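PDB 2C40: inosine-uridine preferring nucleoside hydrolase family protein from Bacillus anthracis, which adopts the alpha/beta fold of the nucleoside hydrolase family and here holds a calcium ion together with alpha-D-ribofuranose. Local coordinates for residues D13-L18 with M45-K50; K119-F124 with A252-A257; D130-L135 with P178-R183; I268-G273 with R278-D283. One frame throughout, in Å; residues are numbered along the deposited sequence. Where two conformers were deposited one is given.

Contact 1 of 4, residues D13-L18 with M45-K50; sequences DDLVSL and MSASRK. With CA (calcium ion), chain C.
L15 and S48 mark the nearest approach of two backbones, 6.7 Å between CA atoms, on helical segments 13-18 and 45-50 whose axes pass 10.1 Å apart and run nearly parallel, at a signed crossing angle of -21°. The packing is two leucines against two small residues. L18 has CG anti to its backbone N (chi1 178°), which carries CD2 across the gap to lie against the backbone of S48, 3.6 Å from S48 CA. L15 approaches differently: its CB bond does not aim at the other helix, yet its fork does, with CD2 meeting A47 CB at 4.1 Å and CD1 lying 3.9 Å from S48 OG. That hydroxyl meets the leucines only by packing; it is hydrogen-bonded to A44 O, one turn earlier, and to H8 NE2. Strand 2-8, helix 12-21 and strand 27-34 form a beta-alpha-beta crossover, and helix 41-55 continues the same parallel pattern toward strand 62-64. L18 accordingly also rests on F6, L29 and V32, while S48 touches V34 and V62. Helix 12-21 belongs to the aspartate-rich region of the nucleoside hydrolases: D14 grips the calcium ion with both carboxylate oxygens, OD2 at 2.4 Å and OD1 at 2.8 Å from the metal, alongside a water, D9, T125 and D247. D13 and D14 both touch the alpha-D-ribofuranose.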
loop_
_atom_site.group_PDB
_atom_site.type_symbol
_atom_site.label_atom_id
_atom_site.label_comp_id
_atom_site.label_asym_id
_atom_site.label_seq_id
_atom_site.Cartn_x
_atom_site.Cartn_y
_atom_site.Cartn_z
ATOM N N ASP A 13 9.397 -7.501 -2.676
ATOM C CA ASP A 13 9.920 -8.879 -2.778
ATOM C C ASP A 13 11.366 -9.029 -2.262
ATOM O O ASP A 13 11.768 -10.130 -1.899
ATOM C CB ASP A 13 9.675 -9.524 -4.175
ATOM C CG ASP A 13 10.404 -8.835 -5.291
ATOM O OD1 ASP A 13 11.181 -7.902 -4.978
ATOM O OD2 ASP A 13 10.201 -9.235 -6.481
ATOM N N ASP A 14 12.115 -7.922 -2.205
ATOM C CA ASP A 14 13.411 -7.872 -1.522
ATOM C C ASP A 14 13.236 -8.093 -0.033
ATOM O O ASP A 14 13.986 -8.811 0.602
ATOM C CB ASP A 14 14.082 -6.498 -1.707
ATOM C CG ASP A 14 14.486 -6.224 -3.148
ATOM O OD1 ASP A 14 15.583 -6.665 -3.571
ATOM O OD2 ASP A 14 13.704 -5.579 -3.882
ATOM N N LEU A 15 12.258 -7.414 0.528
ATOM C CA LEU A 15 12.017 -7.466 1.962
ATOM C C LEU A 15 11.389 -8.797 2.374
ATOM O O LEU A 15 11.676 -9.344 3.462
ATOM C CB LEU A 15 11.106 -6.318 2.386
ATOM C CG LEU A 15 11.577 -4.971 2.932
ATOM C CD1 LEU A 15 13.067 -4.562 2.819
ATOM C CD2 LEU A 15 10.627 -3.845 2.420
ATOM N N VAL A 16 10.517 -9.300 1.534
ATOM C CA VAL A 16 9.980 -10.637 1.737
ATOM C C VAL A 16 11.100 -11.691 1.657
ATOM O O VAL A 16 11.076 -12.704 2.367
ATOM C CB VAL A 16 8.849 -10.926 0.743
ATOM C CG1 VAL A 16 8.570 -12.397 0.701
ATOM C CG2 VAL A 16 7.596 -10.111 1.133
ATOM N N SER A 17 12.077 -11.438 0.783
ATOM C CA SER A 17 13.187 -12.358 0.575
ATOM C C SER A 17 14.034 -12.386 1.834
ATOM O O SER A 17 14.411 -13.444 2.288
ATOM C CB SER A 17 14.068 -11.915 -0.611
ATOM O OG SER A 17 13.484 -12.127 -1.891
ATOM N N LEU A 18 14.334 -11.214 2.401
ATOM C CA LEU A 18 15.037 -11.148 3.661
ATOM C C LEU A 18 14.352 -11.985 4.733
ATOM O O LEU A 18 14.975 -12.831 5.386
ATOM C CB LEU A 18 15.154 -9.701 4.127
ATOM C CG LEU A 18 15.838 -9.497 5.472
ATOM C CD1 LEU A 18 17.272 -9.918 5.416
ATOM C CD2 LEU A 18 15.720 -8.047 5.896
ATOM N N MET A 45 16.082 0.503 5.008
ATOM C CA MET A 45 16.985 0.229 6.121
ATOM C C MET A 45 16.187 -0.148 7.326
ATOM O O MET A 45 16.421 -1.207 7.880
ATOM C CB MET A 45 17.825 1.457 6.459
ATOM C CG MET A 45 18.929 1.649 5.534
ATOM S SD MET A 45 20.163 0.326 5.672
ATOM C CE MET A 45 20.785 0.671 4.110
ATOM N N SER A 46 15.220 0.709 7.725
ATOM C CA SER A 46 14.423 0.407 8.936
ATOM C C SER A 46 13.716 -0.915 8.783
ATOM O O SER A 46 13.772 -1.728 9.682
ATOM C CB SER A 46 13.321 1.412 9.252
ATOM O OG SER A 46 13.747 2.725 9.106
ATOM N N ALA A 47 13.009 -1.106 7.664
ATOM C CA ALA A 47 12.239 -2.342 7.451
ATOM C C ALA A 47 13.099 -3.609 7.559
ATOM O O ALA A 47 12.681 -4.594 8.214
ATOM C CB ALA A 47 11.473 -2.300 6.089
ATOM N N SER A 48 14.285 -3.570 6.946
ATOM C CA SER A 48 15.293 -4.683 7.069
ATOM C C SER A 48 15.709 -4.946 8.514
ATOM O O SER A 48 15.738 -6.090 8.956
ATOM C CB SER A 48 16.576 -4.380 6.282
ATOM O OG SER A 48 16.258 -4.074 4.950
ATOM N N ARG A 49 16.017 -3.880 9.246
ATOM C CA ARG A 49 16.387 -4.024 10.645
ATOM C C ARG A 49 15.283 -4.600 11.512
ATOM O O ARG A 49 15.547 -5.449 12.353
ATOM C CB ARG A 49 16.892 -2.692 11.202
ATOM C CG ARG A 49 18.250 -2.275 10.561
ATOM C CD ARG A 49 18.495 -0.789 10.717
ATOM N NE ARG A 49 18.693 -0.453 12.112
ATOM C CZ ARG A 49 18.523 0.754 12.660
ATOM N NH1 ARG A 49 18.074 1.774 11.949
ATOM N NH2 ARG A 49 18.801 0.929 13.957
ATOM N N LYS A 50 14.057 -4.132 11.304
ATOM C CA LYS A 50 12.879 -4.627 12.053
ATOM C C LYS A 50 12.534 -6.084 11.669
ATOM O O LYS A 50 12.018 -6.861 12.469
ATOM C CB LYS A 50 11.654 -3.736 11.792
ATOM C CG LYS A 50 11.819 -2.254 12.171
ATOM C CD LYS A 50 10.542 -1.486 11.984
ATOM C CE LYS A 50 10.797 -0.006 12.062
ATOM N NZ LYS A 50 9.559 0.745 11.781
HETATM CA CA CA C . 14.621 -5.831 -6.093
HETATM O O HOH W 1 15.068 -4.243 -7.933
#

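Contact 2 of 4, residues K119-F124 with A252-A257; sequences KTTLLF and AFVGKA
L123 and V254 carry this contact, a strand residue against a helix residue with a separation of 7.7 Å between their CA atoms. The side chain of L123 starts with a CA-CB bond aimed at the helix, and its CB stands 4.5 Å from V254 CG2. One bond further out, L123 CG makes the closest approach of the whole interface, 3.8 Å from the same V254 CG2. The fork then spreads past that methyl: L123 CD2 stays 4.3 Å from V254 CG2, and CD1 diverges a little more. The valine methyl thus sits against the branch point rather than at the end of either branch, and the two side chains meet at a slant. With V254 CG1 anti to the backbone N (chi1 171°), CG2 is placed to meet L123, and CG1 comes within 4.5 Å of T121 CG2. T121 and L123 lie two residues apart on an extended strand, so both point to the same face, and V254 bears on the pair. No hydrogen bond crosses and the touching atoms are all carbon, so the interaction is van der Waals; all three residues are buried. Just beyond V254 the helix ends, K256 being the first residue with non-helical backbone angles. Strand 120-124 runs between parallel strands 2-8 and 145-151; L123 also touches F6, and V254 touches V149. Helix 246-255 packs on one face of this sheet, while L122, pointing the other way, meets L109 and L113 of helix 105-115 on the opposite face, giving the layered alpha/beta/alpha arrangement of the fold.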
loop_
_atom_site.group_PDB
_atom_site.type_symbol
_atom_site.label_atom_id
_atom_site.label_comp_id
_atom_site.label_asym_id
_atom_site.label_seq_id
_atom_site.Cartn_x
_atom_site.Cartn_y
_atom_site.Cartn_z
ATOM N N LYS A 119 34.470 -19.325 1.607
ATOM C CA LYS A 119 33.868 -18.536 0.534
ATOM C C LYS A 119 32.377 -18.240 0.852
ATOM O O LYS A 119 31.695 -19.050 1.517
ATOM C CB LYS A 119 33.989 -19.301 -0.788
ATOM C CG LYS A 119 35.367 -19.261 -1.448
ATOM C CD LYS A 119 35.318 -19.873 -2.861
ATOM C CE LYS A 119 36.681 -19.907 -3.590
ATOM N NZ LYS A 119 36.707 -21.098 -4.488
ATOM N N THR A 120 31.871 -17.095 0.399
ATOM C CA THR A 120 30.455 -16.767 0.599
ATOM C C THR A 120 29.709 -16.618 -0.722
ATOM O O THR A 120 30.282 -16.176 -1.698
ATOM C CB THR A 120 30.157 -15.610 1.629
ATOM O OG1 THR A 120 29.237 -14.634 1.097
ATOM C CG2 THR A 120 31.377 -14.963 2.143
ATOM N N THR A 121 28.448 -17.053 -0.730
ATOM C CA THR A 121 27.557 -16.822 -1.853
ATOM C C THR A 121 26.958 -15.410 -1.794
ATOM O O THR A 121 26.376 -15.021 -0.786
ATOM C CB THR A 121 26.412 -17.844 -1.887
ATOM O OG1 THR A 121 26.959 -19.141 -2.016
ATOM C CG2 THR A 121 25.460 -17.618 -3.102
ATOM N N LEU A 122 27.077 -14.663 -2.897
ATOM C CA LEU A 122 26.490 -13.329 -3.034
ATOM C C LEU A 122 25.132 -13.420 -3.682
ATOM O O LEU A 122 24.963 -14.078 -4.714
ATOM C CB LEU A 122 27.358 -12.444 -3.915
ATOM C CG LEU A 122 28.785 -12.210 -3.500
ATOM C CD1 LEU A 122 29.400 -11.290 -4.561
ATOM C CD2 LEU A 122 28.847 -11.582 -2.125
ATOM N N LEU A 123 24.156 -12.813 -3.035
ATOM C CA LEU A 123 22.805 -12.796 -3.479
ATOM C C LEU A 123 22.435 -11.312 -3.650
ATOM O O LEU A 123 22.393 -10.570 -2.667
ATOM C CB LEU A 123 21.938 -13.408 -2.386
ATOM C CG LEU A 123 20.546 -13.939 -2.705
ATOM C CD1 LEU A 123 19.657 -13.747 -1.517
ATOM C CD2 LEU A 123 19.923 -13.410 -3.948
ATOM N N PHE A 124 22.212 -10.894 -4.901
ATOM C CA PHE A 124 21.837 -9.533 -5.216
ATOM C C PHE A 124 20.462 -9.559 -5.905
ATOM O O PHE A 124 20.278 -10.169 -6.997
ATOM C CB PHE A 124 22.873 -8.865 -6.106
ATOM C CG PHE A 124 24.091 -8.356 -5.373
ATOM C CD1 PHE A 124 24.857 -9.191 -4.585
ATOM C CD2 PHE A 124 24.459 -7.025 -5.434
ATOM C CE1 PHE A 124 25.992 -8.727 -3.881
ATOM C CE2 PHE A 124 25.600 -6.564 -4.750
ATOM C CZ PHE A 124 26.337 -7.439 -3.959
ATOM N N ALA A 252 15.189 -18.103 -3.106
ATOM C CA ALA A 252 14.814 -19.495 -2.908
ATOM C C ALA A 252 15.770 -20.456 -3.651
ATOM O O ALA A 252 16.016 -21.573 -3.200
ATOM C CB ALA A 252 13.414 -19.722 -3.358
ATOM N N PHE A 253 16.288 -20.008 -4.786
ATOM C CA PHE A 253 17.253 -20.765 -5.574
ATOM C C PHE A 253 18.584 -20.927 -4.797
ATOM O O PHE A 253 19.266 -21.936 -4.924
ATOM C CB PHE A 253 17.544 -20.070 -6.912
ATOM C CG PHE A 253 18.480 -20.827 -7.802
ATOM C CD1 PHE A 253 18.060 -21.952 -8.466
ATOM C CD2 PHE A 253 19.803 -20.428 -7.965
ATOM C CE1 PHE A 253 18.947 -22.661 -9.289
ATOM C CE2 PHE A 253 20.665 -21.151 -8.763
ATOM C CZ PHE A 253 20.229 -22.239 -9.436
ATOM N N VAL A 254 18.949 -19.905 -4.034
ATOM C CA VAL A 254 20.094 -19.986 -3.140
ATOM C C VAL A 254 19.840 -21.051 -2.041
ATOM O O VAL A 254 20.708 -21.870 -1.750
ATOM C CB VAL A 254 20.419 -18.596 -2.505
ATOM C CG1 VAL A 254 21.464 -18.735 -1.399
ATOM C CG2 VAL A 254 20.880 -17.623 -3.582
ATOM N N GLY A 255 18.648 -21.030 -1.454
ATOM C CA GLY A 255 18.291 -22.001 -0.431
ATOM C C GLY A 255 18.000 -23.399 -0.950
ATOM O O GLY A 255 18.203 -24.365 -0.235
ATOM N N LYS A 256 17.493 -23.502 -2.171
ATOM C CA LYS A 256 17.039 -24.775 -2.726
ATOM C C LYS A 256 17.236 -24.807 -4.230
ATOM O O LYS A 256 16.301 -24.704 -4.988
ATOM C CB LYS A 256 15.575 -25.032 -2.386
ATOM C CG LYS A 256 15.176 -26.455 -2.611
ATOM C CD LYS A 256 13.788 -26.744 -2.090
ATOM C CE LYS A 256 13.825 -27.383 -0.714
ATOM N NZ LYS A 256 12.464 -27.851 -0.316
ATOM N N ALA A 257 18.481 -24.978 -4.646
ATOM C CA ALA A 257 18.866 -24.942 -6.072
ATOM C C ALA A 257 18.026 -25.899 -6.932
ATOM O O ALA A 257 17.778 -25.626 -8.116
ATOM C CB ALA A 257 20.329 -25.291 -6.206
#

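Contact 3 of 4, residues D130-L135 with P178-R183; sequences DLARAL and PEAVAR
A132 and A180 bring their helices together at a CA-to-CA distance of only 5.0 Å, and the course of segment 130-135 shows why the approach centres on that one position. D130, at its start, turns away from helix 178-186; its OD1 is hydrogen-bonded to the hydroxyls of S65 and S67. L131 is directed to the sheet instead, packing on L122 and F124 of strand 120-124. A132 comes next and points toward the other helix. Its CB lies 3.6 Å from A180 CB and also reaches the A180 backbone, 3.6 Å from CA, so the methyl rests on the helix surface itself. One turn along the partner, R183 CB stands 4.0 Å from A132 CB, and R183 CD passes 3.8 Å from A132 O. The arginine chain bends at chi2 (-102°), which brings CD beside the A132 carbonyl oxygen; R183 also touches Y136. R133 again faces away, with NH2 hydrogen-bonded to S67 OG, and A134 packs on L109 and I110 of helix 105-115. L135 returns to the side of the contact one turn after A132, but its side chain gets no nearer than 4.6 Å to the other segment. Helices 129-137 and 178-186 are thereby joined as neighbours on one side of the mixed sheet. Since no hydrogen bond or salt bridge links the segments, the chemistry implies close packing of one alanine methyl on another and on the backbone, with the short side chains allowing the backbones to come near and R183 CB and CD packing beside A132.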
loop_
_atom_site.group_PDB
_atom_site.type_symbol
_atom_site.label_atom_id
_atom_site.label_comp_id
_atom_site.label_asym_id
_atom_site.label_seq_id
_atom_site.Cartn_x
_atom_site.Cartn_y
_atom_site.Cartn_z
ATOM N N ASP A 130 26.907 -1.864 -5.908
ATOM C CA ASP A 130 27.741 -2.077 -4.687
ATOM C C ASP A 130 28.829 -3.151 -4.921
ATOM O O ASP A 130 29.948 -3.069 -4.362
ATOM C CB ASP A 130 26.908 -2.477 -3.449
ATOM C CG ASP A 130 26.070 -1.327 -2.865
ATOM O OD1 ASP A 130 26.462 -0.144 -2.947
ATOM O OD2 ASP A 130 24.997 -1.638 -2.282
ATOM N N LEU A 131 28.505 -4.173 -5.715
ATOM C CA LEU A 131 29.493 -5.184 -6.081
ATOM C C LEU A 131 30.539 -4.714 -7.114
ATOM O O LEU A 131 31.718 -5.038 -7.011
ATOM C CB LEU A 131 28.800 -6.473 -6.549
ATOM C CG LEU A 131 29.672 -7.643 -7.042
ATOM C CD1 LEU A 131 30.602 -8.188 -5.972
ATOM C CD2 LEU A 131 28.811 -8.760 -7.600
ATOM N N ALA A 132 30.113 -4.028 -8.152
ATOM C CA ALA A 132 31.038 -3.464 -9.139
ATOM C C ALA A 132 32.092 -2.666 -8.438
ATOM O O ALA A 132 33.304 -2.774 -8.702
ATOM C CB ALA A 132 30.241 -2.556 -10.116
ATOM N N ARG A 133 31.606 -1.858 -7.518
ATOM C CA ARG A 133 32.424 -0.949 -6.742
ATOM C C ARG A 133 33.389 -1.665 -5.795
ATOM O O ARG A 133 34.525 -1.299 -5.734
ATOM C CB ARG A 133 31.493 -0.007 -5.997
ATOM C CG ARG A 133 32.151 1.207 -5.493
ATOM C CD ARG A 133 31.329 2.490 -5.856
ATOM N NE ARG A 133 30.165 2.601 -5.022
ATOM C CZ ARG A 133 30.033 3.445 -4.001
ATOM N NH1 ARG A 133 30.979 4.333 -3.677
ATOM N NH2 ARG A 133 28.895 3.430 -3.320
ATOM N N ALA A 134 32.899 -2.675 -5.086
ATOM C CA ALA A 134 33.687 -3.604 -4.272
ATOM C C ALA A 134 34.831 -4.215 -5.065
ATOM O O ALA A 134 35.981 -4.208 -4.638
ATOM C CB ALA A 134 32.765 -4.751 -3.731
ATOM N N LEU A 135 34.496 -4.686 -6.254
ATOM C CA LEU A 135 35.463 -5.306 -7.159
ATOM C C LEU A 135 36.496 -4.333 -7.690
ATOM O O LEU A 135 37.693 -4.642 -7.777
ATOM C CB LEU A 135 34.711 -5.936 -8.317
ATOM C CG LEU A 135 33.865 -7.151 -7.906
ATOM C CD1 LEU A 135 32.851 -7.411 -8.983
ATOM C CD2 LEU A 135 34.768 -8.393 -7.681
ATOM N N PRO A 178 24.095 -0.129 -15.976
ATOM C CA PRO A 178 24.669 -1.048 -16.970
ATOM C C PRO A 178 26.174 -1.242 -16.868
ATOM O O PRO A 178 26.682 -2.343 -17.182
ATOM C CB PRO A 178 24.288 -0.406 -18.302
ATOM C CG PRO A 178 23.167 0.529 -17.968
ATOM C CD PRO A 178 23.427 1.020 -16.617
ATOM N N GLU A 179 26.876 -0.206 -16.410
ATOM C CA GLU A 179 28.322 -0.254 -16.242
ATOM C C GLU A 179 28.703 -1.241 -15.137
ATOM O O GLU A 179 29.676 -1.974 -15.259
ATOM C CB GLU A 179 28.842 1.148 -15.969
ATOM C CG GLU A 179 28.631 2.009 -17.222
ATOM C CD GLU A 179 28.833 3.509 -17.024
ATOM O OE1 GLU A 179 28.219 4.131 -16.103
ATOM O OE2 GLU A 179 29.574 4.091 -17.851
ATOM N N ALA A 180 27.915 -1.265 -14.070
ATOM C CA ALA A 180 28.148 -2.182 -13.009
ATOM C C ALA A 180 28.021 -3.621 -13.481
ATOM O O ALA A 180 28.736 -4.494 -12.990
ATOM C CB ALA A 180 27.193 -1.939 -11.900
ATOM N N VAL A 181 27.068 -3.872 -14.384
ATOM C CA VAL A 181 26.803 -5.219 -14.881
ATOM C C VAL A 181 28.014 -5.652 -15.685
ATOM O O VAL A 181 28.537 -6.775 -15.489
ATOM C CB VAL A 181 25.522 -5.326 -15.738
ATOM C CG1 VAL A 181 25.313 -6.761 -16.165
ATOM C CG2 VAL A 181 24.304 -4.851 -14.971
ATOM N N ALA A 182 28.483 -4.749 -16.547
ATOM C CA ALA A 182 29.693 -4.975 -17.334
ATOM C C ALA A 182 30.907 -5.343 -16.477
ATOM O O ALA A 182 31.577 -6.337 -16.757
ATOM C CB ALA A 182 29.976 -3.780 -18.198
ATOM N N ARG A 183 31.175 -4.557 -15.444
ATOM C CA ARG A 183 32.246 -4.835 -14.462
ATOM C C ARG A 183 32.137 -6.207 -13.770
ATOM O O ARG A 183 33.136 -6.940 -13.581
ATOM C CB ARG A 183 32.112 -3.865 -13.345
ATOM C CG ARG A 183 33.006 -2.775 -13.407
ATOM C CD ARG A 183 34.173 -2.973 -12.428
ATOM N NE ARG A 183 35.281 -2.193 -12.963
ATOM C CZ ARG A 183 35.256 -0.877 -13.119
ATOM N NH1 ARG A 183 34.209 -0.171 -12.719
ATOM N NH2 ARG A 183 36.305 -0.258 -13.647
#

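Contact 4 of 4, residues I268-G273 with R278-D283; sequences IVHTYG and RTVETD
H270 and R278 lie side by side and point the same way, their ring and guanidinium planes 41° apart. H270 CE1 sits over one face of the guanidinium, 3.8 Å from R278 NH1, while the arginine meets the imidazole obliquely. Outside partners hold both groups: H270 ND1 is hydrogen-bonded to S275 OG, R278 NH2 forms a salt bridge with D167, and R278 NE bonds to T169. The H270 and V280 side chains meet at a slant, H270 NE2 3.7 Å from V280 CG2. The frame beneath is a beta hairpin of strands 261-269 and 279-281, the latter outermost of the sheet within this chain. I268 and V280 form an antiparallel hydrogen-bonded pair: I268 N to V280 O measures 3.0 Å at 166°, and V280 N returns the bond to I268 O. H270 N to R278 O, 2.9 Å, extends the pairing beyond the strands. On the face shared by I268 and V280, I268 CG1 stands between its backbone N and carbonyl carbon (chi1 68°), 3.9 Å from V280 CB, and T282 OG1 packs across it, 3.6 Å from CG1. The other face carries V269 and T279, side by side, V269 CG1 being 4.1 Å from T279 CG2.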
loop_
_atom_site.group_PDB
_atom_site.type_symbol
_atom_site.label_atom_id
_atom_site.label_comp_id
_atom_site.label_asym_id
_atom_site.label_seq_id
_atom_site.Cartn_x
_atom_site.Cartn_y
_atom_site.Cartn_z
ATOM N N ILE A 268 26.824 -11.099 -23.193
ATOM C CA ILE A 268 27.344 -9.738 -22.987
ATOM C C ILE A 268 26.226 -8.769 -22.435
ATOM O O ILE A 268 25.044 -9.023 -22.569
ATOM C CB ILE A 268 27.883 -9.175 -24.301
ATOM C CG1 ILE A 268 26.744 -8.918 -25.310
ATOM C CG2 ILE A 268 28.972 -10.118 -24.890
ATOM C CD1 ILE A 268 27.225 -8.356 -26.626
ATOM N N VAL A 269 26.629 -7.657 -21.832
ATOM C CA VAL A 269 25.704 -6.590 -21.496
ATOM C C VAL A 269 26.100 -5.369 -22.323
ATOM O O VAL A 269 27.305 -5.083 -22.456
ATOM C CB VAL A 269 25.808 -6.046 -20.058
ATOM C CG1 VAL A 269 24.379 -5.649 -19.494
ATOM C CG2 VAL A 269 26.558 -6.948 -19.128
ATOM N N HIS A 270 25.084 -4.662 -22.842
ATOM C CA HIS A 270 25.267 -3.358 -23.475
ATOM C C HIS A 270 25.353 -2.340 -22.393
ATOM O O HIS A 270 24.599 -2.382 -21.435
ATOM C CB HIS A 270 24.118 -2.982 -24.406
ATOM C CG HIS A 270 24.035 -3.828 -25.639
ATOM N ND1 HIS A 270 23.127 -3.590 -26.649
ATOM C CD2 HIS A 270 24.744 -4.913 -26.027
ATOM C CE1 HIS A 270 23.284 -4.495 -27.603
ATOM N NE2 HIS A 270 24.241 -5.321 -27.238
ATOM N N THR A 271 26.273 -1.398 -22.583
ATOM C CA THR A 271 26.679 -0.450 -21.546
ATOM C C THR A 271 26.202 0.983 -21.833
ATOM O O THR A 271 26.109 1.791 -20.901
ATOM C CB THR A 271 28.260 -0.508 -21.327
ATOM O OG1 THR A 271 28.738 0.713 -20.768
ATOM C CG2 THR A 271 29.006 -0.657 -22.628
ATOM N N TYR A 272 25.866 1.290 -23.093
ATOM C CA TYR A 272 25.630 2.666 -23.538
ATOM C C TYR A 272 24.603 2.750 -24.665
ATOM O O TYR A 272 24.324 1.751 -25.343
ATOM C CB TYR A 272 26.964 3.289 -23.991
ATOM N N GLY A 273 24.020 3.938 -24.851
ATOM C CA GLY A 273 23.060 4.165 -25.945
ATOM C C GLY A 273 21.679 3.652 -25.606
ATOM O O GLY A 273 21.422 3.309 -24.459
ATOM N N ARG A 278 20.761 -3.983 -21.864
ATOM C CA ARG A 278 20.416 -5.220 -22.594
ATOM C C ARG A 278 21.460 -6.334 -22.411
ATOM O O ARG A 278 22.640 -6.107 -22.562
ATOM C CB ARG A 278 20.227 -4.949 -24.099
ATOM C CG ARG A 278 19.393 -6.024 -24.836
ATOM C CD ARG A 278 19.589 -5.972 -26.323
ATOM N NE ARG A 278 19.002 -4.791 -26.977
ATOM C CZ ARG A 278 19.182 -4.526 -28.277
ATOM N NH1 ARG A 278 19.879 -5.348 -29.028
ATOM N NH2 ARG A 278 18.650 -3.457 -28.840
ATOM N N THR A 279 20.973 -7.539 -22.085
ATOM C CA THR A 279 21.758 -8.740 -22.018
ATOM C C THR A 279 21.443 -9.554 -23.251
ATOM O O THR A 279 20.263 -9.763 -23.591
ATOM C CB THR A 279 21.409 -9.569 -20.765
ATOM O OG1 THR A 279 19.994 -9.786 -20.702
ATOM C CG2 THR A 279 21.896 -8.882 -19.493
ATOM N N VAL A 280 22.508 -10.031 -23.906
ATOM C CA VAL A 280 22.452 -10.612 -25.235
ATOM C C VAL A 280 23.292 -11.902 -25.244
ATOM O O VAL A 280 24.438 -11.878 -24.833
ATOM C CB VAL A 280 23.041 -9.612 -26.302
ATOM C CG1 VAL A 280 23.000 -10.201 -27.695
ATOM C CG2 VAL A 280 22.313 -8.293 -26.273
ATOM N N GLU A 281 22.724 -13.007 -25.723
ATOM C CA GLU A 281 23.479 -14.253 -25.861
ATOM C C GLU A 281 24.367 -14.170 -27.109
ATOM O O GLU A 281 23.858 -13.891 -28.186
ATOM C CB GLU A 281 22.546 -15.464 -25.933
ATOM C CG GLU A 281 23.314 -16.769 -26.156
ATOM C CD GLU A 281 22.459 -18.021 -26.344
ATOM O OE1 GLU A 281 23.073 -19.118 -26.487
ATOM O OE2 GLU A 281 21.215 -17.907 -26.356
ATOM N N THR A 282 25.674 -14.364 -26.926
ATOM C CA THR A 282 26.686 -14.257 -27.979
ATOM C C THR A 282 27.610 -15.441 -27.804
ATOM O O THR A 282 27.923 -15.767 -26.668
ATOM C CB THR A 282 27.631 -13.029 -27.809
ATOM O OG1 THR A 282 26.956 -11.894 -27.268
ATOM C CG2 THR A 282 28.238 -12.651 -29.155
ATOM N N ASP A 283 28.115 -16.042 -28.886
ATOM C CA ASP A 283 29.078 -17.183 -28.749
ATOM C C ASP A 283 30.403 -16.707 -28.114
ATOM O O ASP A 283 31.078 -17.464 -27.407
ATOM C CB ASP A 283 29.362 -17.905 -30.085
ATOM C CG ASP A 283 28.162 -17.916 -31.045
ATOM O OD1 ASP A 283 27.798 -19.019 -31.538
ATOM O OD2 ASP A 283 27.606 -16.812 -31.322
#

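Along the chain contact 1 closes first, contact 3 is nested inside the loop that contact 2 closes, and contact 4 follows. The centres of contacts 1 and 4 lie about 31 Å apart, on opposite sides of the chain's centre, so the set spans the mixed sheet from its parallel part to the hairpin edge. Contact 2 sits between, its centre about 17 Å from that of contact 1 and 19 Å from that of contact 3, which it touches through L122 and L131. Helix 178-186 bridges contacts 3 and 4, V181 packing on V269. Contact 1 supplies D14 to the calcium site, and the strand and helix of contact 2 adjoin T125 and hold D247, respectively, tying distant chain regions to one metal.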